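DUF269-containing protein (Cyanothece sp. ATCC 51142, PDB 3NJ2) is of unknown function but belongs to the DUF269 family and is associated with nitrogen fixation. Local coordinates at residues B[34-39]-B[148-153]; B[43-48]-B[56-61]; B[75-80]-B[136-141]. All coordinates share one frame; numbering follows the deposited sequence.

Contact 1. Residues B[34-39]-B[148-153]; sequences SPFLQS and EKLNDQ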
loop_
_atom_site.group_PDB
_atom_site.type_symbol
_atom_site.label_atom_id
_atom_site.label_comp_id
_atom_site.label_asym_id
_atom_site.label_seq_id
_atom_site.Cartn_x
_atom_site.Cartn_y
_atom_site.Cartn_z
ATOM N N SER B 34 -27.392 -5.755 8.009
ATOM C CA SER B 34 -26.369 -4.727 7.905
ATOM C C SER B 34 -25.780 -4.481 6.547
ATOM O O SER B 34 -25.292 -5.396 5.940
ATOM C CB SER B 34 -25.224 -5.099 8.858
ATOM O OG SER B 34 -24.080 -4.265 8.581
ATOM N N PRO B 35 -25.790 -3.230 6.017
ATOM C CA PRO B 35 -25.180 -3.043 4.683
ATOM C C PRO B 35 -23.663 -3.352 4.732
ATOM O O PRO B 35 -23.152 -3.833 3.780
ATOM C CB PRO B 35 -25.449 -1.563 4.378
ATOM C CG PRO B 35 -26.755 -1.338 5.087
ATOM C CD PRO B 35 -26.651 -2.074 6.415
ATOM N N PHE B 36 -23.025 -3.050 5.883
ATOM C CA PHE B 36 -21.612 -3.390 6.032
ATOM C C PHE B 36 -21.353 -4.877 6.002
ATOM O O PHE B 36 -20.529 -5.290 5.230
ATOM C CB PHE B 36 -20.885 -2.694 7.214
ATOM C CG PHE B 36 -19.492 -3.164 7.300
ATOM C CD1 PHE B 36 -18.501 -2.677 6.370
ATOM C CD2 PHE B 36 -19.112 -4.121 8.274
ATOM C CE1 PHE B 36 -17.166 -3.200 6.396
ATOM C CE2 PHE B 36 -17.822 -4.588 8.251
ATOM C CZ PHE B 36 -16.881 -4.165 7.301
ATOM N N LEU B 37 -22.072 -5.614 6.848
ATOM C CA LEU B 37 -21.814 -7.041 6.827
ATOM C C LEU B 37 -22.170 -7.680 5.496
ATOM O O LEU B 37 -21.525 -8.637 5.083
ATOM C CB LEU B 37 -22.512 -7.719 8.037
ATOM C CG LEU B 37 -22.107 -7.266 9.430
ATOM C CD1 LEU B 37 -22.864 -7.945 10.608
ATOM C CD2 LEU B 37 -20.590 -7.431 9.572
ATOM N N GLN B 38 -23.245 -7.187 4.862
ATOM C CA GLN B 38 -23.559 -7.644 3.572
ATOM C C GLN B 38 -22.421 -7.356 2.533
ATOM O O GLN B 38 -22.078 -8.194 1.701
ATOM C CB GLN B 38 -24.944 -7.188 3.158
ATOM C CG GLN B 38 -26.064 -8.022 3.822
ATOM C CD GLN B 38 -26.005 -9.473 3.363
ATOM O OE1 GLN B 38 -26.094 -9.746 2.145
ATOM N NE2 GLN B 38 -25.826 -10.395 4.317
ATOM N N SER B 39 -21.843 -6.177 2.593
ATOM C CA SER B 39 -20.721 -5.844 1.769
ATOM C C SER B 39 -19.565 -6.763 2.045
ATOM O O SER B 39 -18.964 -7.241 1.148
ATOM C CB SER B 39 -20.259 -4.414 2.046
ATOM O OG SER B 39 -19.392 -4.007 1.004
ATOM N N GLU B 148 -21.238 -7.445 16.435
ATOM C CA GLU B 148 -21.534 -6.014 16.669
ATOM C C GLU B 148 -20.314 -5.150 16.544
ATOM O O GLU B 148 -20.387 -4.082 15.926
ATOM C CB GLU B 148 -22.151 -5.782 18.053
ATOM C CG GLU B 148 -23.577 -6.237 18.130
ATOM C CD GLU B 148 -23.775 -7.760 18.351
ATOM O OE1 GLU B 148 -22.810 -8.566 18.598
ATOM O OE2 GLU B 148 -24.969 -8.149 18.238
ATOM N N LYS B 149 -19.197 -5.580 17.138
ATOM C CA LYS B 149 -17.967 -4.749 17.057
ATOM C C LYS B 149 -17.419 -4.727 15.642
ATOM O O LYS B 149 -16.934 -3.705 15.170
ATOM C CB LYS B 149 -16.896 -5.210 18.026
ATOM C CG LYS B 149 -17.308 -4.997 19.507
ATOM C CD LYS B 149 -16.076 -5.155 20.359
ATOM C CE LYS B 149 -16.385 -4.913 21.828
ATOM N NZ LYS B 149 -17.118 -3.605 21.893
ATOM N N LEU B 150 -17.497 -5.871 14.963
ATOM C CA LEU B 150 -17.110 -5.894 13.505
ATOM C C LEU B 150 -17.989 -4.909 12.698
ATOM O O LEU B 150 -17.458 -4.114 11.883
ATOM C CB LEU B 150 -17.356 -7.345 13.019
ATOM C CG LEU B 150 -17.236 -7.526 11.467
ATOM C CD1 LEU B 150 -15.850 -7.172 10.940
ATOM C CD2 LEU B 150 -17.531 -8.956 11.099
ATOM N N ASN B 151 -19.290 -4.989 12.907
ATOM C CA ASN B 151 -20.179 -4.227 12.103
ATOM C C ASN B 151 -19.977 -2.722 12.403
ATOM O O ASN B 151 -19.897 -1.907 11.494
ATOM C CB ASN B 151 -21.622 -4.594 12.410
ATOM C CG ASN B 151 -22.537 -3.761 11.625
ATOM O OD1 ASN B 151 -22.411 -3.734 10.407
ATOM N ND2 ASN B 151 -23.493 -3.087 12.278
ATOM N N ASP B 152 -19.813 -2.410 13.692
ATOM C CA ASP B 152 -19.724 -1.009 14.052
ATOM C C ASP B 152 -18.398 -0.417 13.559
ATOM O O ASP B 152 -18.359 0.736 13.042
ATOM C CB ASP B 152 -19.788 -0.804 15.555
ATOM C CG ASP B 152 -21.180 -1.139 16.174
ATOM O OD1 ASP B 152 -22.206 -1.264 15.456
ATOM O OD2 ASP B 152 -21.207 -1.303 17.416
ATOM N N GLN B 153 -17.275 -1.156 13.692
ATOM C CA GLN B 153 -16.025 -0.613 13.183
ATOM C C GLN B 153 -15.974 -0.471 11.678
ATOM O O GLN B 153 -15.522 0.576 11.184
ATOM C CB GLN B 153 -14.832 -1.411 13.662
ATOM C CG GLN B 153 -14.771 -1.349 15.134
ATOM C CD GLN B 153 -13.685 -2.178 15.747
ATOM O OE1 GLN B 153 -12.625 -2.438 15.124
ATOM N NE2 GLN B 153 -13.944 -2.624 16.991
#

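Contact 2. Residues B[43-48]-B[56-61]; sequences QIRAYD and WTDELV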
loop_
_atom_site.group_PDB
_atom_site.type_symbol
_atom_site.label_atom_id
_atom_site.label_comp_id
_atom_site.label_asym_id
_atom_site.label_seq_id
_atom_site.Cartn_x
_atom_site.Cartn_y
_atom_site.Cartn_z
ATOM N N GLN B 43 -17.687 -9.485 -0.580
ATOM C CA GLN B 43 -16.292 -9.529 -0.920
ATOM C C GLN B 43 -15.680 -10.900 -0.645
ATOM O O GLN B 43 -14.969 -11.402 -1.438
ATOM C CB GLN B 43 -15.497 -8.392 -0.180
ATOM C CG GLN B 43 -16.012 -6.992 -0.601
ATOM C CD GLN B 43 -15.585 -6.620 -2.041
ATOM O OE1 GLN B 43 -14.508 -6.986 -2.481
ATOM N NE2 GLN B 43 -16.424 -5.901 -2.735
ATOM N N ILE B 44 -15.994 -11.500 0.484
ATOM C CA ILE B 44 -15.424 -12.819 0.871
ATOM C C ILE B 44 -15.781 -13.835 -0.258
ATOM O O ILE B 44 -14.934 -14.634 -0.704
ATOM C CB ILE B 44 -15.892 -13.336 2.284
ATOM C CG1 ILE B 44 -15.314 -12.479 3.423
ATOM C CG2 ILE B 44 -15.384 -14.768 2.470
ATOM C CD1 ILE B 44 -13.760 -12.649 3.589
ATOM N N ARG B 45 -17.043 -13.779 -0.709
ATOM C CA ARG B 45 -17.500 -14.731 -1.752
ATOM C C ARG B 45 -16.879 -14.486 -3.092
ATOM O O ARG B 45 -16.724 -15.400 -3.936
ATOM C CB ARG B 45 -19.028 -14.699 -1.870
ATOM C CG ARG B 45 -19.740 -15.202 -0.534
ATOM C CD ARG B 45 -21.254 -15.352 -0.748
ATOM N NE ARG B 45 -22.118 -15.761 0.380
ATOM C CZ ARG B 45 -22.190 -17.003 0.868
ATOM N NH1 ARG B 45 -21.510 -17.968 0.264
ATOM N NH2 ARG B 45 -22.912 -17.209 1.934
ATOM N N ALA B 46 -16.527 -13.235 -3.341
ATOM C CA ALA B 46 -15.960 -12.849 -4.630
ATOM C C ALA B 46 -14.501 -13.316 -4.742
ATOM O O ALA B 46 -13.973 -13.390 -5.843
ATOM C CB ALA B 46 -16.063 -11.306 -4.759
ATOM N N TYR B 47 -13.857 -13.610 -3.609
ATOM C CA TYR B 47 -12.441 -13.958 -3.582
ATOM C C TYR B 47 -12.214 -15.370 -3.088
ATOM O O TYR B 47 -11.454 -15.647 -2.141
ATOM C CB TYR B 47 -11.606 -12.878 -2.843
ATOM C CG TYR B 47 -11.593 -11.551 -3.600
ATOM C CD1 TYR B 47 -10.684 -11.311 -4.648
ATOM C CD2 TYR B 47 -12.475 -10.519 -3.260
ATOM C CE1 TYR B 47 -10.661 -10.106 -5.312
ATOM C CE2 TYR B 47 -12.500 -9.303 -3.935
ATOM C CZ TYR B 47 -11.578 -9.093 -4.985
ATOM O OH TYR B 47 -11.618 -7.889 -5.649
ATOM N N ASP B 48 -12.941 -16.270 -3.721
ATOM C CA ASP B 48 -13.060 -17.646 -3.288
ATOM C C ASP B 48 -12.677 -18.535 -4.458
ATOM O O ASP B 48 -13.559 -18.941 -5.241
ATOM C CB ASP B 48 -14.526 -17.888 -2.888
ATOM C CG ASP B 48 -14.791 -19.301 -2.365
ATOM O OD1 ASP B 48 -13.865 -20.101 -2.175
ATOM O OD2 ASP B 48 -15.966 -19.602 -2.106
ATOM N N TRP B 56 -22.555 -22.531 1.945
ATOM C CA TRP B 56 -22.706 -22.127 3.352
ATOM C C TRP B 56 -23.376 -20.762 3.517
ATOM O O TRP B 56 -23.305 -19.953 2.601
ATOM C CB TRP B 56 -21.341 -22.046 4.108
ATOM C CG TRP B 56 -20.518 -23.363 3.985
ATOM C CD1 TRP B 56 -19.338 -23.585 3.277
ATOM C CD2 TRP B 56 -20.856 -24.619 4.578
ATOM N NE1 TRP B 56 -18.958 -24.917 3.405
ATOM C CE2 TRP B 56 -19.860 -25.533 4.222
ATOM C CE3 TRP B 56 -21.892 -25.032 5.451
ATOM C CZ2 TRP B 56 -19.882 -26.888 4.648
ATOM C CZ3 TRP B 56 -21.937 -26.350 5.846
ATOM C CH2 TRP B 56 -20.890 -27.247 5.492
ATOM N N THR B 57 -24.018 -20.580 4.672
ATOM C CA THR B 57 -24.633 -19.301 4.968
ATOM C C THR B 57 -23.692 -18.143 5.069
ATOM O O THR B 57 -22.496 -18.330 5.387
ATOM C CB THR B 57 -25.475 -19.316 6.235
ATOM O OG1 THR B 57 -24.735 -19.605 7.378
ATOM C CG2 THR B 57 -26.498 -20.423 6.156
ATOM N N ASP B 58 -24.270 -16.962 4.939
ATOM C CA ASP B 58 -23.485 -15.743 5.213
ATOM C C ASP B 58 -22.845 -15.758 6.580
ATOM O O ASP B 58 -21.751 -15.267 6.690
ATOM C CB ASP B 58 -24.358 -14.485 5.033
ATOM C CG ASP B 58 -24.878 -14.294 3.611
ATOM O OD1 ASP B 58 -24.466 -14.908 2.562
ATOM O OD2 ASP B 58 -25.734 -13.342 3.520
ATOM N N GLU B 59 -23.538 -16.234 7.597
ATOM C CA GLU B 59 -23.058 -16.189 8.977
ATOM C C GLU B 59 -21.790 -17.016 9.056
ATOM O O GLU B 59 -20.777 -16.656 9.739
ATOM C CB GLU B 59 -24.166 -16.806 9.881
ATOM C CG GLU B 59 -25.328 -15.833 10.020
ATOM C CD GLU B 59 -26.352 -15.755 8.831
ATOM O OE1 GLU B 59 -26.457 -16.641 7.970
ATOM O OE2 GLU B 59 -27.128 -14.767 8.782
ATOM N N LEU B 60 -21.794 -18.175 8.418
ATOM C CA LEU B 60 -20.619 -19.030 8.485
ATOM C C LEU B 60 -19.427 -18.403 7.761
ATOM O O LEU B 60 -18.220 -18.513 8.202
ATOM C CB LEU B 60 -20.919 -20.390 7.863
ATOM C CG LEU B 60 -19.944 -21.480 8.207
ATOM C CD1 LEU B 60 -19.545 -21.593 9.721
ATOM C CD2 LEU B 60 -20.472 -22.873 7.644
ATOM N N VAL B 61 -19.712 -17.753 6.648
ATOM C CA VAL B 61 -18.703 -17.120 5.817
ATOM C C VAL B 61 -17.928 -16.020 6.559
ATOM O O VAL B 61 -16.661 -15.970 6.412
ATOM C CB VAL B 61 -19.295 -16.714 4.437
ATOM C CG1 VAL B 61 -18.318 -15.785 3.684
ATOM C CG2 VAL B 61 -19.594 -18.011 3.629
HETATM O O HOH W 1 -25.009 -14.185 0.233
#

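Contact 3. Residues B[75-80]-B[136-141]; sequences ISLEGD and LRDAHR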
loop_
_atom_site.group_PDB
_atom_site.type_symbol
_atom_site.label_atom_id
_atom_site.label_comp_id
_atom_site.label_asym_id
_atom_site.label_seq_id
_atom_site.Cartn_x
_atom_site.Cartn_y
_atom_site.Cartn_z
ATOM N N ILE B 75 -2.796 -15.762 19.358
ATOM C CA ILE B 75 -2.258 -16.075 18.026
ATOM C C ILE B 75 -0.787 -15.641 17.913
ATOM O O ILE B 75 -0.470 -14.483 18.289
ATOM C CB ILE B 75 -3.136 -15.409 16.891
ATOM C CG1 ILE B 75 -4.537 -16.038 16.937
ATOM C CG2 ILE B 75 -2.516 -15.542 15.477
ATOM C CD1 ILE B 75 -5.578 -15.367 16.042
ATOM N N SER B 76 0.067 -16.532 17.393
ATOM C CA SER B 76 1.477 -16.251 17.204
ATOM C C SER B 76 1.721 -15.233 16.071
ATOM O O SER B 76 1.145 -15.290 14.952
ATOM C CB SER B 76 2.343 -17.507 16.984
ATOM O OG SER B 76 3.655 -17.138 16.608
ATOM N N LEU B 77 2.645 -14.343 16.353
ATOM C CA LEU B 77 3.157 -13.432 15.360
ATOM C C LEU B 77 4.392 -13.944 14.585
ATOM O O LEU B 77 4.935 -13.260 13.741
ATOM C CB LEU B 77 3.403 -12.037 16.032
ATOM C CG LEU B 77 2.267 -11.258 16.703
ATOM C CD1 LEU B 77 2.798 -9.920 16.963
ATOM C CD2 LEU B 77 1.005 -11.092 15.838
ATOM N N GLU B 78 4.798 -15.202 14.835
ATOM C CA GLU B 78 5.971 -15.739 14.159
ATOM C C GLU B 78 5.939 -15.987 12.630
ATOM O O GLU B 78 6.892 -15.691 11.915
ATOM C CB GLU B 78 6.484 -16.939 14.952
ATOM C CG GLU B 78 7.297 -16.465 16.153
ATOM C CD GLU B 78 8.153 -17.559 16.712
ATOM O OE1 GLU B 78 8.360 -18.562 15.975
ATOM O OE2 GLU B 78 8.623 -17.423 17.866
ATOM N N GLY B 79 4.865 -16.472 12.056
ATOM C CA GLY B 79 4.974 -16.444 10.560
ATOM C C GLY B 79 5.126 -15.053 9.942
ATOM O O GLY B 79 5.046 -14.055 10.666
ATOM N N ASP B 80 5.443 -14.979 8.643
ATOM C CA ASP B 80 4.766 -14.017 7.766
ATOM C C ASP B 80 3.296 -14.255 8.017
ATOM O O ASP B 80 2.909 -15.324 8.511
ATOM C CB ASP B 80 5.070 -14.297 6.260
ATOM C CG ASP B 80 6.216 -13.435 5.689
ATOM O OD1 ASP B 80 7.026 -12.889 6.481
ATOM O OD2 ASP B 80 6.306 -13.327 4.417
ATOM N N LEU B 136 -1.910 -0.665 10.695
ATOM C CA LEU B 136 -2.153 -2.050 11.072
ATOM C C LEU B 136 -0.977 -2.593 11.887
ATOM O O LEU B 136 0.193 -2.319 11.584
ATOM C CB LEU B 136 -2.299 -2.972 9.849
ATOM C CG LEU B 136 -3.351 -2.488 8.872
ATOM C CD1 LEU B 136 -3.336 -3.405 7.629
ATOM C CD2 LEU B 136 -4.710 -2.331 9.564
ATOM N N ARG B 137 -1.281 -3.248 12.998
ATOM C CA ARG B 137 -0.246 -3.801 13.843
ATOM C C ARG B 137 -0.758 -5.199 14.263
ATOM O O ARG B 137 -2.020 -5.396 14.391
ATOM C CB ARG B 137 0.084 -2.852 15.058
ATOM C CG ARG B 137 -0.942 -2.754 16.080
ATOM C CD ARG B 137 -0.526 -1.832 17.280
ATOM N NE ARG B 137 -1.508 -1.950 18.333
ATOM C CZ ARG B 137 -1.811 -1.028 19.247
ATOM N NH1 ARG B 137 -1.213 0.160 19.282
ATOM N NH2 ARG B 137 -2.747 -1.312 20.140
ATOM N N ASP B 138 0.185 -6.138 14.511
ATOM C CA ASP B 138 -0.192 -7.501 15.027
ATOM C C ASP B 138 -1.230 -8.097 14.086
ATOM O O ASP B 138 -2.201 -8.679 14.576
ATOM C CB ASP B 138 -0.796 -7.394 16.463
ATOM C CG ASP B 138 0.191 -6.696 17.433
ATOM O OD1 ASP B 138 1.407 -6.622 17.082
ATOM O OD2 ASP B 138 -0.285 -6.207 18.438
ATOM N N ALA B 139 -0.997 -7.937 12.752
ATOM C CA ALA B 139 -2.056 -8.260 11.779
ATOM C C ALA B 139 -2.451 -9.737 11.837
ATOM O O ALA B 139 -3.603 -10.106 11.532
ATOM C CB ALA B 139 -1.604 -7.919 10.443
ATOM N N HIS B 140 -1.545 -10.607 12.290
ATOM C CA HIS B 140 -1.888 -12.065 12.403
ATOM C C HIS B 140 -3.128 -12.236 13.293
ATOM O O HIS B 140 -3.866 -13.229 13.123
ATOM C CB HIS B 140 -0.727 -12.852 13.068
ATOM C CG HIS B 140 0.605 -12.641 12.429
ATOM N ND1 HIS B 140 1.196 -11.399 12.220
ATOM C CD2 HIS B 140 1.453 -13.544 11.883
ATOM C CE1 HIS B 140 2.374 -11.568 11.626
ATOM N NE2 HIS B 140 2.533 -12.863 11.378
ATOM N N ARG B 141 -3.321 -11.374 14.310
ATOM C CA ARG B 141 -4.424 -11.412 15.311
ATOM C C ARG B 141 -5.710 -10.668 14.869
ATOM O O ARG B 141 -6.539 -10.362 15.730
ATOM C CB ARG B 141 -3.916 -10.793 16.578
ATOM C CG ARG B 141 -2.717 -11.593 17.157
ATOM C CD ARG B 141 -2.277 -11.038 18.522
ATOM N NE ARG B 141 -1.089 -11.806 18.913
ATOM C CZ ARG B 141 -0.273 -11.447 19.906
ATOM N NH1 ARG B 141 -0.504 -10.315 20.571
ATOM N NH2 ARG B 141 0.727 -12.249 20.245
#

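Contact 1. Residues B[34-39]-B[148-153]
Leu37 and Asn151 bring the backbones together where helix 35-39 crosses helix 148-153 nearly at a right angle, the axes of these short segments coming within 9.2 Å. The CA atoms of Leu37 and Asn151 are 6.2 Å apart. The polar link is made at the start of helix 35-46. Ser34 is its N-cap, and its hydroxyl works in two directions: OG donates to OD1 of Asn151 at 2.5 Å, a short bond, and accepts from the backbone N of Leu37 at 3.0 Å in an almost straight line (175°). The serine reaches the amide from above the carbonyl plane, not along a lone pair. Asn151 carries its CG anti to its backbone N (chi1 177°), which sends OD1 across to the N-terminal turn of the other helix. There the amide oxygen also meets carbon: CG of Leu37 lies 3.7 Å from OD1, and the Phe36 ring turns its edge to the same oxygen. Beside this polar point the contact is apolar. CD2 of Leu37 touches CD2 of Leu150 at 3.7 Å, while CE2 of Phe36 comes within 4.2 Å of CD1 of Leu150. The crossing is plain helix packing in the interior: Phe36 continues onto Ile96 and Leu99 of helix 83-104, Leu150 onto Tyr92 of the same helix, and Leu37 and Asn151 both touch Leu30 of helix 24-33, which meets helix 35-46 at Ser34.

Contact 2. Residues B[43-48]-B[56-61]
Arg45 and Asp58 carry the charged part of this contact, between the C-terminal end of helix 35-46 and the start of helix 58-62. NH2 of Arg45 makes a salt bridge with OD1 of Asp58 at 2.8 Å, using the anti lone pair of that oxygen, the one turned away from OD2. NE of Arg45 adds a weak bond to the same OD1 at 3.3 Å. The carboxylate is not laid flat against the guanidinium; the two planes stand 52° apart and the side chains cross roughly at a right angle. A water also lies at this junction, donating to OD1 of Asp58 at 2.5 Å and accepting a weak bond from NE of Arg45.

A bond to the backbone follows: NH2 of Arg45 also donates to O of Trp56 at 2.9 Å, fairly straight at 165°. Both acceptors of NH2 lie near the guanidinium plane. The extended run of the arginine from CG to NE carries the group across to the residues around the N-cap, Thr57, whose OG1 receives a weak capping bond from N of Leu60.

Apolar contact fills the inner side. CG2 of Ile44 lies 3.3 Å from CG1 of Val61, closer than usual van der Waals contact, and the other Val61 branch, CG2, lies over one face of the guanidinium, 3.8 Å from NH2 of Arg45.

An arginine at the end of one helix thus bonds to the N-cap region and first turn of the next, joining successive helices across a short connection; its NH1 also bonds to O of Tyr53. With two acceptors on NH2 and a valine methyl against its face, the guanidinium is probably held in one orientation, and its charge should help to offset that of Asp58, which lies close to Glu32.

Contact 3. Residues B[75-80]-B[136-141]
His140 and Leu77 form the close-packed centre of this contact between two loop segments, the histidine being presented by a short 3-10 turn at 139-140. The CA of Leu77 sits over the middle of the imidazole face in a CH-pi contact, 3.9 Å from the centroid of the His140 ring and 11° off its normal. From the rim of that ring NE2 of His140 donates to the backbone O of Gly79 at 2.9 Å; the acceptor lies near the ring plane, although the donor stands well above the carbonyl plane of the glycine. Face and rim contacts together should fix the ring's rotation. The CD2 branch of Leu77 reaches ND1 of His140 at 3.6 Å, and this nitrogen is buried with no partner in the model.

Arg141 makes the second grip. Its chain, extended from CG to NE, brings the guanidinium side-on to the backbone O of Ile75, which accepts from NE of Arg141 at 2.8 Å and from NH2 of Arg141 at 3.2 Å, the latter bent to 135°. CG of Leu77 lies over one face of the guanidinium, so this leucine serves both flat groups. Beside the grip, CG2 of Ile75 rests 3.6 Å from the backbone O of His140.

The outer side is looser. OD1 of Asp138 approaches CD1 of Leu77 at 3.6 Å, and Ser76 directs its CB away from the other segment, its OG accepting from N of Glu78 in an ST turn. Gly79 and Asp80 are solvent-exposed.

The two loops meet at the protein surface: 75-80 connects helix 69-73 to helix 83-104, and 136-141 runs from strand 129-136 toward helix 147-167. Ala139 touches Leu114 of strand 109-114, and its backbone is hydrogen-bonded to Gly118.

From the N terminus, helix 24-33 leads into helix 35-46, whose first turn belongs to contact 1 and whose last turn belongs to contact 2. Contact 2 closes first, over a short loop, joining helix 35-46 to helix 58-62. Contact 3 opens after helix 69-73 and closes beyond helix 83-104 and the three-stranded antiparallel sheet. Contact 1 closes last, when helix 147-167 returns to helix 35-46; contacts 2 and 3 are both nested in its loop, in series with each other. Contacts 1 and 2 touch through a probable hydrogen bond between Gln38 and Asp58, whereas contact 3 lies apart, its centre about 23 Å from each of theirs.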